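Local coordinates for protein SusD homolog (Bacteroides ovatus, PDB 4F53) that probably binds mucin O-glycans at the cell surface as a SusD-family, TPR-like outer-membrane lipoprotein, at residues 32-36 against 181-185; 46-50 against 87-92; 247-253 against 326-332; 259-263 against 318-324. All blocks are in the same frame, centred on the assembly; numbering follows the deposited sequence. Where two conformers were deposited one is given.

Contact 1: residues 32-36 against 181-185; sequences ALNLQ and SADRI
Q36 reaches out from its helix and bonds with both ends of its amide to the loop 181-185. Its OE1 accepts from R184 N at 3.0 Å, in the carbonyl plane and on a lone pair. Its NE2 donates to D183 OD1 at 2.8 Å. CG is anti to the backbone N (chi1 -174°) and the chain stays extended, which carries the amide across to the loop. NE2 meets OD1 from above the carboxylate plane; the amide and carboxylate planes are 61° apart. I185 N reaches the same oxygen from the opposite face at 2.9 Å and closes an Asx turn. Y186 N donates to OD1 as well, while OD2 is held by W193 and G188. This buried carboxylate is well supplied with donors, which probably favours its charged form. I185 runs past the Q36 side chain in the opposite direction, its CD1 3.7 Å from Q36 CG. With an alanine here in place of Q36, R184 N would probably lose this acceptor and D183 one of its donors. L33 packs beside the loop backbone, its CD1 3.3 Å from S181 O. Its CD2 meets the aliphatic part of R184, 3.6 Å from CG. Beyond that point the R184 chain bends at chi3 (73°), and its guanidinium bonds to the carbonyls of K244 and V245. The contact joins helix 25-37 to the loop before helix 190-207. Helices 82-106 and 110-131 pack against A32 and L35, and strand 241-243 borders Q36, R184 and I185.

Contact 2: residues 46-50 against 87-92; sequences FSQYV and IPFNDF
F46, Y49 and V50 meet I87, P88, D91 and F92 where two helical segments run roughly antiparallel, their axes 10.0 Å apart at closest and 138° between directions. This is helix-to-helix packing in the largely helical, TPR-like SusD fold, between helix 44-58 and helix 82-106. The backbone of 87-92 is kinked near P88. An edge-to-face aromatic pair joins the helices. F46 turns its edge to the face of F92, with ring planes at 67°, and its CZ stands over the centre of the F92 ring. I87 CG2 lies at the edge of the F46 ring, 3.7 Å from CD1. D91 CB packs against F46 CE1. V50 CG1 touches both P88 CA, at 3.7 Å, and F92 CE2. Outside the two segments, K95 makes a cation-pi contact with F46, and W84 meets Y49 edge to face. V123 and R126 of helix 110-131 touch F92. I87 also makes a CH-pi contact with Y49: its CD1 sits 3.5 Å from the Y49 ring centroid, only 3° off the ring normal.

Contact 3: residues 247-253 against 326-332; sequences DHNPWQR and VTTSDNI
N249 holds the start of helix 250-257 against the loop 326-332, which forms a type I beta turn from T327 to D330. N249 is the N-cap of that helix: its OD1 accepts from W251 N at 3.0 Å, in the carbonyl plane. The buried, tight part centres on this residue. N249 N donates to T328 O at 2.7 Å. A chi1 of -170° swings the amide toward the turn, where ND2 donates to D330 O at 3.0 Å. That bond is fairly straight at the hydrogen (161°), but ND2 stands above the carbonyl plane of D330, not on a lone pair. One side chain thus ties the helix start to the turn. Shortening N249 to an alanine is likely to leave W251 N without its cap and D330 O without this donor. Apolar contacts extend the tight part: P250 CD meets I332 CD1, and V326 CG2 packs on W251 CB. The turn is braced from within by D330 OD2, which accepts from T327 N. The solvent side is looser: T327, S329 and N331 are exposed and have little hold on the helix segment. Q252 and T328 make a close but more outward contact, side by side and pointing the same way. R253 NH1 donates to Q252 OE1 and lies near the T328 methyl. H248 ND1 donates to D247 OD2, while its NE2 bonds to E44. The R253 guanidinium lies over one face of the H248 ring. Bent at chi2 (-89°), the Q252 chain brings OE1 to 3.4 Å from T328 CG2.

Contact 4: residues 259-263 against 318-324; sequences SDARI and SQGSSCM
R262 makes the main hydrogen bonds between 259-263 and 318-324. Its NE donates to Q319 O at 2.8 Å, with the oxygen at the edge of the guanidinium and in its plane. NH2 adds a weak bond to the same oxygen at 3.2 Å. The other N-H groups turn back to their own segment. NH2 also donates to S259 OG, and NH1 to A261 O, each partner tilted from the guanidinium plane. NH1 has a further acceptor in M255 O. Several carbonyls and a hydroxyl therefore hold this buried charged group and fix its rotation. The chain bends at chi2 (-65°), which folds the guanidinium back beside its own strand. One backbone bond crosses as well, from I263 N to S322 O at 3.0 Å. Within the loop, S321 OG and S321 N both donate to S318 O from the same face of its plane. Strand 261-263 pairs antiparallel with strand 62-64 in a small two-stranded sheet of the mostly helical SusD-family fold, and the loop 318-324 packs alongside it. Van der Waals contacts complete the interface. The apolar one joins I263 CD1 to CB of the selenomethionine M324, at 4.1 Å. C323 SG lies over one face of the R262 guanidinium, 3.5 Å from NH1. S259 CB touches the amide of Q319, whose NE2 bonds to S65 O.

Contact 2 is nested along the chain inside the loop closed by contact 1, and contact 4 inside that of contact 3. The first pair closes before the second opens. Contacts 1 and 2 do not touch; their nearest atoms are about 8 Å apart. Contacts 1 and 4 are the farthest apart, centres about 31 Å. Contact 3 lies about 16 Å from contact 4 and 18 Å from contact 2, centre to centre. It touches both, through W251 on M324 and P250 on S47. Q48 and D260 probably hydrogen-bond between contacts 2 and 4. Helix 44-58, helix 250-257 and strand 261-263 thus make contacts 2, 3 and 4 one connected part of the fold.

Contact 1: residues 32-36 against 181-185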
loop_
_atom_site.group_PDB
_atom_site.type_symbol
_atom_site.label_atom_id
_atom_site.label_comp_id
_atom_site.label_asym_id
_atom_site.label_seq_id
_atom_site.Cartn_x
_atom_site.Cartn_y
_atom_site.Cartn_z
ATOM N N ALA A 32 10.087 -20.889 -1.823
ATOM C CA ALA A 32 9.394 -20.235 -0.698
ATOM C C ALA A 32 9.894 -18.789 -0.525
ATOM O O ALA A 32 9.096 -17.869 -0.324
ATOM C CB ALA A 32 9.606 -21.028 0.591
ATOM N N LEU A 33 11.218 -18.596 -0.649
ATOM C CA LEU A 33 11.863 -17.302 -0.532
ATOM C C LEU A 33 11.430 -16.341 -1.647
ATOM O O LEU A 33 11.234 -15.166 -1.348
ATOM C CB LEU A 33 13.399 -17.451 -0.526
ATOM C CG LEU A 33 14.066 -17.768 0.808
ATOM C CD1 LEU A 33 15.559 -17.952 0.611
ATOM C CD2 LEU A 33 13.787 -16.675 1.857
ATOM N N ASN A 34 11.299 -16.817 -2.910
ATOM C CA ASN A 34 10.894 -15.965 -4.026
ATOM C C ASN A 34 9.397 -15.559 -3.841
ATOM O O ASN A 34 9.030 -14.414 -4.092
ATOM C CB ASN A 34 11.160 -16.687 -5.379
ATOM C CG ASN A 34 12.580 -17.227 -5.620
ATOM O OD1 ASN A 34 13.568 -16.878 -4.947
ATOM N ND2 ASN A 34 12.722 -18.102 -6.619
ATOM N N LEU A 35 8.556 -16.504 -3.393
ATOM C CA LEU A 35 7.130 -16.243 -3.169
ATOM C C LEU A 35 6.962 -15.222 -2.063
ATOM O O LEU A 35 6.163 -14.288 -2.205
ATOM C CB LEU A 35 6.354 -17.533 -2.847
ATOM C CG LEU A 35 6.368 -18.673 -3.928
ATOM C CD1 LEU A 35 5.468 -19.802 -3.506
ATOM C CD2 LEU A 35 5.940 -18.175 -5.332
ATOM N N GLN A 36 7.768 -15.351 -0.989
ATOM C CA GLN A 36 7.728 -14.416 0.148
ATOM C C GLN A 36 8.087 -12.985 -0.295
ATOM O O GLN A 36 7.456 -12.015 0.129
ATOM C CB GLN A 36 8.685 -14.890 1.240
ATOM C CG GLN A 36 8.596 -14.082 2.502
ATOM C CD GLN A 36 9.603 -14.501 3.524
ATOM O OE1 GLN A 36 10.807 -14.252 3.395
ATOM N NE2 GLN A 36 9.124 -15.143 4.568
ATOM N N SER A 181 16.389 -20.147 7.112
ATOM C CA SER A 181 16.905 -19.789 5.796
ATOM C C SER A 181 15.783 -19.648 4.744
ATOM O O SER A 181 16.035 -19.026 3.706
ATOM C CB SER A 181 17.950 -20.800 5.322
ATOM O OG SER A 181 17.376 -22.088 5.153
ATOM N N ALA A 182 14.566 -20.225 4.992
ATOM C CA ALA A 182 13.411 -20.131 4.079
ATOM C C ALA A 182 12.529 -18.917 4.416
ATOM O O ALA A 182 11.527 -18.691 3.736
ATOM C CB ALA A 182 12.578 -21.405 4.159
ATOM N N ASP A 183 12.887 -18.138 5.461
ATOM C CA ASP A 183 12.053 -17.024 5.911
ATOM C C ASP A 183 12.889 -15.819 6.319
ATOM O O ASP A 183 13.496 -15.814 7.388
ATOM C CB ASP A 183 11.173 -17.513 7.081
ATOM C CG ASP A 183 10.255 -16.498 7.747
ATOM O OD1 ASP A 183 10.048 -15.397 7.167
ATOM O OD2 ASP A 183 9.718 -16.814 8.827
ATOM N N ARG A 184 12.873 -14.776 5.496
ATOM C CA ARG A 184 13.629 -13.552 5.765
ATOM C C ARG A 184 12.759 -12.498 6.449
ATOM O O ARG A 184 13.155 -11.335 6.540
ATOM C CB ARG A 184 14.243 -12.995 4.462
ATOM C CG ARG A 184 15.182 -13.974 3.776
ATOM C CD ARG A 184 15.807 -13.399 2.501
ATOM N NE ARG A 184 16.819 -12.380 2.802
ATOM C CZ ARG A 184 18.066 -12.645 3.184
ATOM N NH1 ARG A 184 18.479 -13.900 3.308
ATOM N NH2 ARG A 184 18.900 -11.661 3.469
ATOM N N ILE A 185 11.597 -12.907 6.969
ATOM C CA ILE A 185 10.704 -12.007 7.679
ATOM C C ILE A 185 10.663 -12.364 9.169
ATOM O O ILE A 185 10.883 -11.483 10.000
ATOM C CB ILE A 185 9.272 -11.964 7.036
ATOM C CG1 ILE A 185 9.335 -11.317 5.618
ATOM C CG2 ILE A 185 8.269 -11.215 7.956
ATOM C CD1 ILE A 185 8.068 -11.281 4.857
#

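Contact 2: residues 46-50 against 87-92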
loop_
_atom_site.group_PDB
_atom_site.type_symbol
_atom_site.label_atom_id
_atom_site.label_comp_id
_atom_site.label_asym_id
_atom_site.label_seq_id
_atom_site.Cartn_x
_atom_site.Cartn_y
_atom_site.Cartn_z
ATOM N N PHE A 46 11.028 -3.722 -10.761
ATOM C CA PHE A 46 9.654 -4.184 -10.645
ATOM C C PHE A 46 8.993 -3.304 -9.603
ATOM O O PHE A 46 7.953 -2.703 -9.868
ATOM C CB PHE A 46 9.556 -5.680 -10.298
ATOM C CG PHE A 46 8.140 -6.207 -10.143
ATOM C CD1 PHE A 46 7.143 -5.873 -11.066
ATOM C CD2 PHE A 46 7.820 -7.098 -9.124
ATOM C CE1 PHE A 46 5.847 -6.364 -10.927
ATOM C CE2 PHE A 46 6.531 -7.605 -9.004
ATOM C CZ PHE A 46 5.555 -7.230 -9.905
ATOM N N SER A 47 9.667 -3.160 -8.452
ATOM C CA SER A 47 9.305 -2.305 -7.315
ATOM C C SER A 47 9.049 -0.871 -7.778
ATOM O O SER A 47 8.085 -0.252 -7.326
ATOM C CB SER A 47 10.431 -2.312 -6.270
ATOM O OG SER A 47 10.062 -1.535 -5.146
ATOM N N GLN A 48 9.920 -0.338 -8.654
ATOM C CA GLN A 48 9.813 1.036 -9.161
ATOM C C GLN A 48 8.452 1.295 -9.778
ATOM O O GLN A 48 7.878 2.344 -9.532
ATOM C CB GLN A 48 10.910 1.368 -10.181
ATOM C CG GLN A 48 10.992 2.869 -10.375
ATOM C CD GLN A 48 12.093 3.348 -11.250
ATOM O OE1 GLN A 48 12.613 2.640 -12.112
ATOM N NE2 GLN A 48 12.431 4.597 -11.049
ATOM N N TYR A 49 7.917 0.335 -10.535
ATOM C CA TYR A 49 6.610 0.508 -11.127
ATOM C C TYR A 49 5.495 0.331 -10.120
ATOM O O TYR A 49 4.699 1.242 -9.937
ATOM C CB TYR A 49 6.395 -0.454 -12.301
ATOM C CG TYR A 49 7.376 -0.214 -13.421
ATOM C CD1 TYR A 49 7.133 0.757 -14.392
ATOM C CD2 TYR A 49 8.565 -0.932 -13.497
ATOM C CE1 TYR A 49 8.056 1.013 -15.411
ATOM C CE2 TYR A 49 9.497 -0.683 -14.507
ATOM C CZ TYR A 49 9.226 0.276 -15.473
ATOM O OH TYR A 49 10.138 0.527 -16.468
ATOM N N VAL A 50 5.426 -0.828 -9.478
ATOM C CA VAL A 50 4.276 -1.183 -8.641
ATOM C C VAL A 50 4.226 -0.444 -7.324
ATOM O O VAL A 50 3.135 -0.075 -6.917
ATOM C CB VAL A 50 4.098 -2.719 -8.450
ATOM C CG1 VAL A 50 3.892 -3.403 -9.811
ATOM C CG2 VAL A 50 5.264 -3.356 -7.692
ATOM N N ILE A 87 3.017 -4.041 -16.569
ATOM C CA ILE A 87 3.814 -4.454 -15.424
ATOM C C ILE A 87 2.988 -4.757 -14.143
ATOM O O ILE A 87 3.235 -5.841 -13.606
ATOM C CB ILE A 87 4.984 -3.446 -15.175
ATOM C CG1 ILE A 87 5.888 -3.419 -16.422
ATOM C CG2 ILE A 87 5.823 -3.820 -13.906
ATOM C CD1 ILE A 87 6.741 -2.201 -16.560
ATOM N N PRO A 88 2.009 -3.921 -13.629
ATOM C CA PRO A 88 1.326 -4.292 -12.376
ATOM C C PRO A 88 0.342 -5.456 -12.484
ATOM O O PRO A 88 -0.273 -5.827 -11.466
ATOM C CB PRO A 88 0.584 -3.006 -11.982
ATOM C CG PRO A 88 1.186 -1.921 -12.814
ATOM C CD PRO A 88 1.562 -2.589 -14.081
ATOM N N PHE A 89 0.163 -6.022 -13.697
ATOM C CA PHE A 89 -0.740 -7.145 -13.902
ATOM C C PHE A 89 0.077 -8.390 -14.241
ATOM O O PHE A 89 0.282 -9.234 -13.368
ATOM C CB PHE A 89 -1.786 -6.828 -14.994
ATOM C CG PHE A 89 -2.973 -7.771 -15.069
ATOM C CD1 PHE A 89 -3.715 -8.082 -13.929
ATOM C CD2 PHE A 89 -3.380 -8.306 -16.283
ATOM C CE1 PHE A 89 -4.818 -8.944 -14.005
ATOM C CE2 PHE A 89 -4.491 -9.153 -16.356
ATOM C CZ PHE A 89 -5.204 -9.466 -15.219
ATOM N N ASN A 90 0.609 -8.447 -15.468
ATOM C CA ASN A 90 1.369 -9.553 -16.050
ATOM C C ASN A 90 2.595 -9.958 -15.259
ATOM O O ASN A 90 2.825 -11.154 -15.124
ATOM C CB ASN A 90 1.799 -9.239 -17.497
ATOM C CG ASN A 90 0.652 -9.234 -18.481
ATOM O OD1 ASN A 90 -0.188 -8.331 -18.493
ATOM N ND2 ASN A 90 0.590 -10.249 -19.334
ATOM N N ASP A 91 3.392 -8.994 -14.757
ATOM C CA ASP A 91 4.625 -9.318 -14.053
ATOM C C ASP A 91 4.378 -10.012 -12.720
ATOM O O ASP A 91 5.190 -10.849 -12.352
ATOM C CB ASP A 91 5.529 -8.090 -13.892
ATOM C CG ASP A 91 6.230 -7.642 -15.168
ATOM O OD1 ASP A 91 5.694 -7.910 -16.280
ATOM O OD2 ASP A 91 7.308 -7.026 -15.061
ATOM N N PHE A 92 3.254 -9.764 -12.034
ATOM C CA PHE A 92 2.961 -10.518 -10.809
ATOM C C PHE A 92 2.690 -11.992 -11.119
ATOM O O PHE A 92 3.188 -12.851 -10.396
ATOM C CB PHE A 92 1.791 -9.933 -10.028
ATOM C CG PHE A 92 2.189 -8.804 -9.112
ATOM C CD1 PHE A 92 2.959 -9.044 -7.973
ATOM C CD2 PHE A 92 1.780 -7.505 -9.370
ATOM C CE1 PHE A 92 3.318 -8.000 -7.122
ATOM C CE2 PHE A 92 2.124 -6.468 -8.507
ATOM C CZ PHE A 92 2.898 -6.720 -7.398
#

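Contact 3: residues 247-253 against 326-332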
loop_
_atom_site.group_PDB
_atom_site.type_symbol
_atom_site.label_atom_id
_atom_site.label_comp_id
_atom_site.label_asym_id
_atom_site.label_seq_id
_atom_site.Cartn_x
_atom_site.Cartn_y
_atom_site.Cartn_z
ATOM N N ASP A 247 19.587 -8.343 -1.406
ATOM C CA ASP A 247 20.679 -7.557 -1.970
ATOM C C ASP A 247 20.612 -6.079 -1.512
ATOM O O ASP A 247 21.532 -5.612 -0.851
ATOM C CB ASP A 247 20.698 -7.671 -3.501
ATOM C CG ASP A 247 21.951 -7.071 -4.096
ATOM O OD1 ASP A 247 23.020 -7.712 -3.998
ATOM O OD2 ASP A 247 21.884 -5.927 -4.586
ATOM N N HIS A 248 19.567 -5.338 -1.891
ATOM C CA HIS A 248 19.437 -3.946 -1.462
ATOM C C HIS A 248 17.996 -3.477 -1.440
ATOM O O HIS A 248 17.169 -3.987 -2.201
ATOM C CB HIS A 248 20.275 -3.009 -2.351
ATOM C CG HIS A 248 19.867 -2.943 -3.789
ATOM N ND1 HIS A 248 20.375 -3.842 -4.730
ATOM C CD2 HIS A 248 19.066 -2.046 -4.416
ATOM C CE1 HIS A 248 19.853 -3.475 -5.891
ATOM N NE2 HIS A 248 19.048 -2.403 -5.752
ATOM N N ASN A 249 17.706 -2.479 -0.593
ATOM C CA ASN A 249 16.392 -1.836 -0.536
ATOM C C ASN A 249 16.242 -0.961 -1.804
ATOM O O ASN A 249 17.081 -0.083 -2.042
ATOM C CB ASN A 249 16.221 -1.006 0.746
ATOM C CG ASN A 249 14.816 -0.531 0.942
ATOM O OD1 ASN A 249 14.212 0.069 0.061
ATOM N ND2 ASN A 249 14.262 -0.774 2.107
ATOM N N PRO A 250 15.197 -1.218 -2.632
ATOM C CA PRO A 250 15.059 -0.481 -3.908
ATOM C C PRO A 250 14.789 1.021 -3.737
ATOM O O PRO A 250 15.110 1.774 -4.636
ATOM C CB PRO A 250 13.874 -1.184 -4.586
ATOM C CG PRO A 250 13.078 -1.781 -3.471
ATOM C CD PRO A 250 14.124 -2.233 -2.482
ATOM N N TRP A 251 14.225 1.454 -2.597
ATOM C CA TRP A 251 13.951 2.871 -2.315
ATOM C C TRP A 251 15.213 3.711 -2.289
ATOM O O TRP A 251 15.146 4.897 -2.612
ATOM C CB TRP A 251 13.207 3.042 -1.004
ATOM C CG TRP A 251 11.801 2.533 -1.099
ATOM C CD1 TRP A 251 11.330 1.317 -0.686
ATOM C CD2 TRP A 251 10.692 3.211 -1.705
ATOM N NE1 TRP A 251 9.991 1.201 -0.981
ATOM C CE2 TRP A 251 9.571 2.347 -1.617
ATOM C CE3 TRP A 251 10.537 4.464 -2.331
ATOM C CZ2 TRP A 251 8.294 2.726 -2.079
ATOM C CZ3 TRP A 251 9.283 4.809 -2.842
ATOM C CH2 TRP A 251 8.180 3.960 -2.692
ATOM N N GLN A 252 16.366 3.103 -1.926
ATOM C CA GLN A 252 17.660 3.788 -1.940
ATOM C C GLN A 252 17.999 4.203 -3.383
ATOM O O GLN A 252 18.568 5.260 -3.602
ATOM C CB GLN A 252 18.766 2.918 -1.327
ATOM C CG GLN A 252 20.119 3.649 -1.233
ATOM C CD GLN A 252 20.978 3.487 -2.487
ATOM O OE1 GLN A 252 20.755 2.635 -3.368
ATOM N NE2 GLN A 252 21.965 4.314 -2.621
ATOM N N ARG A 253 17.605 3.398 -4.357
ATOM C CA ARG A 253 17.786 3.705 -5.771
ATOM C C ARG A 253 16.839 4.825 -6.194
ATOM O O ARG A 253 17.293 5.852 -6.706
ATOM C CB ARG A 253 17.530 2.445 -6.649
ATOM C CG ARG A 253 18.468 1.274 -6.416
ATOM C CD ARG A 253 19.909 1.638 -6.675
ATOM N NE ARG A 253 20.728 0.439 -6.835
ATOM C CZ ARG A 253 21.671 0.043 -5.988
ATOM N NH1 ARG A 253 21.933 0.752 -4.898
ATOM N NH2 ARG A 253 22.367 -1.056 -6.232
ATOM N N VAL A 326 17.017 6.602 3.726
ATOM C CA VAL A 326 17.032 5.159 3.398
ATOM C C VAL A 326 18.412 4.721 2.965
ATOM O O VAL A 326 19.090 5.467 2.254
ATOM C CB VAL A 326 15.942 4.815 2.311
ATOM C CG1 VAL A 326 16.138 5.602 1.006
ATOM C CG2 VAL A 326 15.805 3.304 2.054
ATOM N N THR A 327 18.829 3.516 3.396
ATOM C CA THR A 327 20.082 2.890 2.963
ATOM C C THR A 327 19.762 1.564 2.236
ATOM O O THR A 327 18.646 1.048 2.335
ATOM C CB THR A 327 21.097 2.678 4.088
ATOM O OG1 THR A 327 20.721 1.569 4.881
ATOM C CG2 THR A 327 21.331 3.907 4.919
ATOM N N THR A 328 20.749 1.018 1.518
ATOM C CA THR A 328 20.599 -0.226 0.778
ATOM C C THR A 328 20.285 -1.419 1.708
ATOM O O THR A 328 19.655 -2.375 1.282
ATOM C CB THR A 328 21.857 -0.525 -0.036
ATOM O OG1 THR A 328 22.969 -0.634 0.836
ATOM C CG2 THR A 328 22.127 0.503 -1.131
ATOM N N SER A 329 20.694 -1.356 2.963
ATOM C CA SER A 329 20.488 -2.492 3.853
ATOM C C SER A 329 19.190 -2.405 4.671
ATOM O O SER A 329 18.869 -3.364 5.379
ATOM C CB SER A 329 21.694 -2.658 4.776
ATOM O OG SER A 329 21.804 -1.521 5.608
ATOM N N ASP A 330 18.422 -1.307 4.542
ATOM C CA ASP A 330 17.157 -1.153 5.271
ATOM C C ASP A 330 16.159 -2.224 4.892
ATOM O O ASP A 330 16.053 -2.590 3.714
ATOM C CB ASP A 330 16.538 0.240 5.039
ATOM C CG ASP A 330 17.287 1.384 5.725
ATOM O OD1 ASP A 330 18.190 1.104 6.567
ATOM O OD2 ASP A 330 17.005 2.546 5.402
ATOM N N ASN A 331 15.408 -2.711 5.884
ATOM C CA ASN A 331 14.377 -3.727 5.680
ATOM C C ASN A 331 13.226 -3.219 4.860
ATOM O O ASN A 331 12.868 -2.032 4.910
ATOM C CB ASN A 331 13.806 -4.229 7.012
ATOM C CG ASN A 331 14.778 -4.950 7.870
ATOM O OD1 ASN A 331 15.750 -5.562 7.401
ATOM N ND2 ASN A 331 14.510 -4.910 9.145
ATOM N N ILE A 332 12.621 -4.140 4.129
ATOM C CA ILE A 332 11.422 -3.836 3.367
ATOM C C ILE A 332 10.224 -3.967 4.345
ATOM O O ILE A 332 10.180 -4.884 5.154
ATOM C CB ILE A 332 11.348 -4.715 2.101
ATOM C CG1 ILE A 332 12.370 -4.168 1.054
ATOM C CG2 ILE A 332 9.940 -4.703 1.558
ATOM C CD1 ILE A 332 12.467 -4.890 -0.244
#

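Contact 4: residues 259-263 against 318-324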
loop_
_atom_site.group_PDB
_atom_site.type_symbol
_atom_site.label_atom_id
_atom_site.label_comp_id
_atom_site.label_asym_id
_atom_site.label_seq_id
_atom_site.Cartn_x
_atom_site.Cartn_y
_atom_site.Cartn_z
ATOM N N SER A 259 17.296 9.691 -7.795
ATOM C CA SER A 259 16.507 10.907 -7.558
ATOM C C SER A 259 15.289 10.974 -8.520
ATOM O O SER A 259 14.871 12.055 -8.932
ATOM C CB SER A 259 17.374 12.167 -7.647
ATOM O OG SER A 259 18.312 12.204 -6.586
ATOM N N ASP A 260 14.711 9.799 -8.843
ATOM C CA ASP A 260 13.505 9.654 -9.655
ATOM C C ASP A 260 12.273 9.960 -8.824
ATOM O O ASP A 260 11.205 10.239 -9.396
ATOM C CB ASP A 260 13.376 8.220 -10.223
ATOM C CG ASP A 260 14.157 7.941 -11.488
ATOM O OD1 ASP A 260 14.551 8.911 -12.169
ATOM O OD2 ASP A 260 14.361 6.752 -11.804
ATOM N N ALA A 261 12.418 9.876 -7.480
ATOM C CA ALA A 261 11.332 10.079 -6.521
ATOM C C ALA A 261 11.725 11.028 -5.385
ATOM O O ALA A 261 12.885 11.091 -4.980
ATOM C CB ALA A 261 10.913 8.733 -5.931
ATOM N N ARG A 262 10.732 11.763 -4.874
ATOM C CA ARG A 262 10.885 12.641 -3.711
ATOM C C ARG A 262 9.679 12.433 -2.809
ATOM O O ARG A 262 8.704 11.810 -3.232
ATOM C CB ARG A 262 11.047 14.128 -4.128
ATOM C CG ARG A 262 12.454 14.462 -4.678
ATOM C CD ARG A 262 13.498 14.288 -3.590
ATOM N NE ARG A 262 14.869 14.541 -4.018
ATOM C CZ ARG A 262 15.728 13.597 -4.400
ATOM N NH1 ARG A 262 15.331 12.336 -4.506
ATOM N NH2 ARG A 262 16.977 13.912 -4.708
ATOM N N ILE A 263 9.739 12.919 -1.566
ATOM C CA ILE A 263 8.588 12.835 -0.644
ATOM C C ILE A 263 7.495 13.762 -1.199
ATOM O O ILE A 263 7.815 14.831 -1.739
ATOM C CB ILE A 263 9.023 13.222 0.806
ATOM C CG1 ILE A 263 10.096 12.258 1.354
ATOM C CG2 ILE A 263 7.826 13.354 1.797
ATOM C CD1 ILE A 263 9.689 10.769 1.474
ATOM N N SER A 318 13.658 20.951 -8.436
ATOM C CA SER A 318 12.706 19.997 -7.833
ATOM C C SER A 318 13.333 18.868 -7.012
ATOM O O SER A 318 12.704 18.411 -6.052
ATOM C CB SER A 318 11.818 19.370 -8.904
ATOM O OG SER A 318 10.993 20.373 -9.460
ATOM N N GLN A 319 14.547 18.410 -7.363
ATOM C CA GLN A 319 15.165 17.300 -6.611
ATOM C C GLN A 319 15.759 17.795 -5.271
ATOM O O GLN A 319 16.127 16.978 -4.442
ATOM C CB GLN A 319 16.171 16.527 -7.461
ATOM C CG GLN A 319 15.510 15.886 -8.696
ATOM C CD GLN A 319 16.474 15.187 -9.626
ATOM O OE1 GLN A 319 17.694 15.328 -9.534
ATOM N NE2 GLN A 319 15.945 14.380 -10.524
ATOM N N GLY A 320 15.706 19.107 -5.026
ATOM C CA GLY A 320 16.065 19.711 -3.753
ATOM C C GLY A 320 14.996 19.458 -2.691
ATOM O O GLY A 320 15.233 19.702 -1.512
ATOM N N SER A 321 13.799 18.959 -3.092
ATOM C CA SER A 321 12.680 18.591 -2.201
ATOM C C SER A 321 13.120 17.497 -1.241
ATOM O O SER A 321 14.056 16.758 -1.560
ATOM C CB SER A 321 11.473 18.116 -3.012
ATOM O OG SER A 321 11.058 19.123 -3.918
ATOM N N SER A 322 12.448 17.383 -0.079
ATOM C CA SER A 322 12.725 16.353 0.938
ATOM C C SER A 322 12.779 14.966 0.308
ATOM O O SER A 322 11.952 14.617 -0.541
ATOM C CB SER A 322 11.690 16.385 2.059
ATOM O OG SER A 322 11.980 17.444 2.959
ATOM N N CYS A 323 13.812 14.215 0.696
ATOM C CA CYS A 323 14.133 12.880 0.212
ATOM C C CYS A 323 14.049 11.886 1.361
ATOM O O CYS A 323 14.448 12.196 2.488
ATOM C CB CYS A 323 15.529 12.895 -0.408
ATOM S SG CYS A 323 15.998 11.349 -1.229
HETATM N N MSE A 324 13.563 10.665 1.059
HETATM C CA MSE A 324 13.457 9.579 2.045
HETATM C C MSE A 324 14.809 9.302 2.664
HETATM O O MSE A 324 15.832 9.380 1.977
HETATM C CB MSE A 324 12.915 8.314 1.352
HETATM C CG MSE A 324 12.583 7.144 2.267
HETATM SE SE MSE A 324 11.739 5.737 1.183
HETATM C CE MSE A 324 11.675 4.312 2.517
#